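Local coordinates for water-soluble chlorophyll protein (PDB 5HPZ) that binds chlorophyll as a water-soluble protein of four chains and, being related to Kunitz-type protease inhibitors, may also inhibit endopeptidases, at residues C41-T46 with I111-E116. Residues are numbered along the deposited sequence; the frame is centred on the assembly and turned at random.
Sequences CPLGIT and IIIGGE. With 68G (13'2-hydroxyl-Chlorophyll a), chain C.
Leu43 and Ile113 join the two backbones by one direct hydrogen bond, Ile113 N to Leu43 O at 2.9 Å, bent at the hydrogen. The N-to-C directions of the short strands 44-46 and 111-113 differ by 114°. Ile112 CA adds a CA-H...O contact to the same carbonyl. Water spans the wider gaps: one molecule accepts from Leu43 N and donates to Ile113 O, and a second accepts from Ile45 N and lies 2.7 Å from Ile111 O. In this beta-trefoil of the Kunitz inhibitor family, the strands belong to different two-stranded antiparallel pairings, 44-47 with 30-33 and 111-113 with 97-99. Ile45 reaches across with its CG1 branch, set beside its own backbone N (chi1 -51°); CD1 lies 3.7 Å from Ile111 CG2, while CG1 lies 3.8 Å from Ile113 CG1, the two side chains crossing at about a right angle. Pro42, after a cis peptide, lays CG 3.8 Å from Ile112 CD1. Leu43 CB touches Ile113 CD1, whereas CD2 approaches chlorophyll CAB at 3.7 Å and CD1 its CHC. An alanine in its place would keep CB but is likely to open a gap where the two methyls meet the chlorophyll. Pro32 of strand 30-33 touches both Leu43 and Ile113.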
loop_
_atom_site.group_PDB
_atom_site.type_symbol
_atom_site.label_atom_id
_atom_site.label_comp_id
_atom_site.label_asym_id
_atom_site.label_seq_id
_atom_site.Cartn_x
_atom_site.Cartn_y
_atom_site.Cartn_z
ATOM N N CYS A 41 3.678 -6.432 -10.377
ATOM C CA CYS A 41 3.960 -7.740 -10.957
ATOM C C CYS A 41 4.940 -7.585 -12.119
ATOM O O CYS A 41 4.835 -6.633 -12.844
ATOM C CB CYS A 41 2.682 -8.285 -11.539
ATOM S SG CYS A 41 1.379 -8.497 -10.330
ATOM N N PRO A 42 5.830 -8.529 -12.346
ATOM C CA PRO A 42 6.109 -9.673 -11.447
ATOM C C PRO A 42 6.801 -9.271 -10.163
ATOM O O PRO A 42 7.488 -8.265 -10.126
ATOM C CB PRO A 42 7.108 -10.530 -12.256
ATOM C CG PRO A 42 7.730 -9.596 -13.254
ATOM C CD PRO A 42 6.825 -8.393 -13.449
ATOM N N LEU A 43 6.536 -10.029 -9.112
ATOM C CA LEU A 43 7.132 -9.881 -7.823
ATOM C C LEU A 43 8.610 -10.218 -7.860
ATOM O O LEU A 43 9.084 -11.038 -8.710
ATOM C CB LEU A 43 6.477 -10.843 -6.849
ATOM C CG LEU A 43 5.000 -10.583 -6.605
ATOM C CD1 LEU A 43 4.495 -11.682 -5.709
ATOM C CD2 LEU A 43 4.764 -9.209 -5.935
ATOM N N GLY A 44 9.344 -9.621 -6.913
ATOM C CA GLY A 44 10.750 -9.927 -6.731
ATOM C C GLY A 44 10.880 -10.885 -5.592
ATOM O O GLY A 44 9.877 -11.314 -5.002
ATOM N N ILE A 45 12.124 -11.184 -5.242
ATOM C CA ILE A 45 12.454 -12.027 -4.147
ATOM C C ILE A 45 13.438 -11.316 -3.216
ATOM O O ILE A 45 14.450 -10.780 -3.666
ATOM C CB ILE A 45 13.072 -13.351 -4.628
ATOM C CG1 ILE A 45 12.189 -13.983 -5.697
ATOM C CG2 ILE A 45 13.271 -14.253 -3.429
ATOM C CD1 ILE A 45 12.782 -15.225 -6.339
ATOM N N THR A 46 13.091 -11.223 -1.936
ATOM C CA THR A 46 13.976 -10.602 -0.948
ATOM C C THR A 46 14.211 -11.513 0.201
ATOM O O THR A 46 13.451 -12.475 0.413
ATOM C CB THR A 46 13.452 -9.280 -0.347
ATOM O OG1 THR A 46 12.193 -9.483 0.351
ATOM C CG2 THR A 46 13.333 -8.243 -1.412
ATOM N N ILE A 111 15.966 -11.236 -9.874
ATOM C CA ILE A 111 15.310 -12.528 -9.930
ATOM C C ILE A 111 13.822 -12.273 -9.619
ATOM O O ILE A 111 13.479 -11.668 -8.593
ATOM C CB ILE A 111 15.865 -13.511 -8.877
ATOM C CG1 ILE A 111 17.398 -13.608 -8.940
ATOM C CG2 ILE A 111 15.275 -14.922 -9.095
ATOM C CD1 ILE A 111 17.942 -14.041 -10.276
ATOM N N ILE A 112 12.955 -12.694 -10.518
ATOM C CA ILE A 112 11.537 -12.436 -10.354
ATOM C C ILE A 112 10.768 -13.740 -10.172
ATOM O O ILE A 112 11.345 -14.830 -10.156
ATOM C CB ILE A 112 11.002 -11.660 -11.530
ATOM C CG1 ILE A 112 11.389 -12.373 -12.817
ATOM C CG2 ILE A 112 11.559 -10.252 -11.509
ATOM C CD1 ILE A 112 10.530 -12.086 -14.015
ATOM N N ILE A 113 9.470 -13.621 -9.982
ATOM C CA ILE A 113 8.598 -14.740 -9.791
ATOM C C ILE A 113 7.662 -14.743 -10.975
ATOM O O ILE A 113 7.043 -13.719 -11.320
ATOM C CB ILE A 113 7.817 -14.656 -8.488
ATOM C CG1 ILE A 113 8.790 -14.503 -7.321
ATOM C CG2 ILE A 113 6.916 -15.882 -8.348
ATOM C CD1 ILE A 113 8.122 -14.298 -5.989
ATOM N N GLY A 114 7.589 -15.885 -11.659
ATOM C CA GLY A 114 6.789 -15.944 -12.887
ATOM C C GLY A 114 7.382 -16.616 -14.107
ATOM O O GLY A 114 6.912 -16.371 -15.186
ATOM N N GLY A 115 8.447 -17.399 -13.962
ATOM C CA GLY A 115 9.050 -18.040 -15.125
ATOM C C GLY A 115 8.144 -19.084 -15.782
ATOM O O GLY A 115 7.183 -19.561 -15.166
ATOM N N GLU A 116 8.462 -19.421 -17.032
ATOM C CA GLU A 116 7.824 -20.546 -17.750
ATOM C C GLU A 116 8.753 -21.783 -17.558
ATOM O O GLU A 116 9.987 -21.640 -17.691
ATOM C CB GLU A 116 7.650 -20.163 -19.236
ATOM C CG GLU A 116 7.071 -18.769 -19.484
HETATM C C1 68G C . 9.852 -6.605 6.775
HETATM C C2 68G C . 8.559 -6.279 7.533
HETATM C C3 68G C . 8.108 -4.885 7.506
HETATM C C4 68G C . 9.024 -3.954 6.779
HETATM C C5 68G C . 6.887 -4.355 8.262
HETATM C C6 68G C . 5.596 -4.691 7.586
HETATM C C7 68G C . 5.506 -4.208 6.178
HETATM C C8 68G C . 4.026 -4.223 5.858
HETATM C C9 68G C . 3.415 -5.644 5.789
HETATM C C10 68G C . 3.844 -3.602 4.497
HETATM C C11 68G C . 3.276 -2.265 4.735
HETATM C C12 68G C . 2.959 -1.807 3.317
HETATM C C13 68G C . 3.510 -0.384 3.215
HETATM C C14 68G C . 2.899 0.533 4.311
HETATM C C15 68G C . 3.179 0.111 1.792
HETATM C C16 68G C . 4.121 1.238 1.378
HETATM C C17 68G C . 3.660 1.544 -0.038
HETATM C C18 68G C . 4.503 2.687 -0.488
HETATM C C19 68G C . 4.599 2.650 -1.995
HETATM C C20 68G C . 3.757 3.965 -0.102
HETATM O O2A 68G C . 9.805 -6.288 5.342
HETATM C CGA 68G C . 10.672 -7.152 4.750
HETATM O O1A 68G C . 11.479 -7.882 5.349
HETATM C CBA 68G C . 10.538 -7.229 3.271
HETATM C CAA 68G C . 9.625 -8.466 2.983
HETATM C C2A 68G C . 8.125 -8.245 3.378
HETATM C C3A 68G C . 7.542 -7.252 2.459
HETATM C CMA 68G C . 6.610 -6.440 3.305
HETATM C C4A 68G C . 6.729 -7.981 1.481
HETATM C CHB 68G C . 6.047 -7.463 0.462
HETATM N NA 68G C . 6.717 -9.235 1.871
HETATM C C1A 68G C . 7.415 -9.433 2.998
HETATM C CHA 68G C . 7.441 -10.632 3.604
HETATM C CBD 68G C . 8.002 -11.034 4.865
HETATM C CGD 68G C . 7.500 -10.235 5.974
HETATM O O1D 68G C . 8.259 -9.740 6.841
HETATM O O2D 68G C . 6.166 -10.029 6.023
HETATM C CED 68G C . 5.772 -9.229 7.115
HETATM O O 68G C . 9.366 -10.874 4.969
HETATM C CAD 68G C . 7.652 -12.421 5.009
HETATM O OBD 68G C . 8.037 -13.148 5.972
HETATM C C3D 68G C . 6.899 -12.794 3.929
HETATM C C2D 68G C . 6.193 -13.739 3.249
HETATM C CMD 68G C . 6.010 -15.030 3.667
HETATM C C4D 68G C . 6.797 -11.718 3.148
HETATM N ND 68G C . 6.062 -11.941 2.072
HETATM C C1D 68G C . 5.668 -13.226 2.116
HETATM C CHD 68G C . 4.872 -13.841 1.157
HETATM C C4C 68G C . 4.263 -13.346 0.063
HETATM N NC 68G C . 4.453 -12.061 -0.367
HETATM MG MG 68G C . 5.584 -10.653 0.597
HETATM C C3C 68G C . 3.431 -13.922 -0.859
HETATM C CAC 68G C . 2.914 -15.343 -0.854
HETATM C CBC 68G C . 1.681 -15.294 0.114
HETATM C C2C 68G C . 3.112 -12.998 -1.791
HETATM C CMC 68G C . 2.298 -13.228 -2.846
HETATM C C1C 68G C . 3.746 -11.826 -1.489
HETATM C CHC 68G C . 3.722 -10.635 -2.107
HETATM C C4B 68G C . 4.099 -9.417 -1.657
HETATM N NB 68G C . 5.020 -9.240 -0.700
HETATM C C1B 68G C . 5.183 -7.939 -0.466
HETATM C C2B 68G C . 4.328 -7.278 -1.298
HETATM C CMB 68G C . 4.189 -5.930 -1.357
HETATM C C3B 68G C . 3.708 -8.192 -2.062
HETATM C CAB 68G C . 2.753 -8.090 -3.002
HETATM C CBB 68G C . 2.452 -6.895 -3.882
HETATM O O HOH W 1 5.072 -12.499 -9.823
HETATM O O HOH W 2 14.386 -9.692 -6.921
#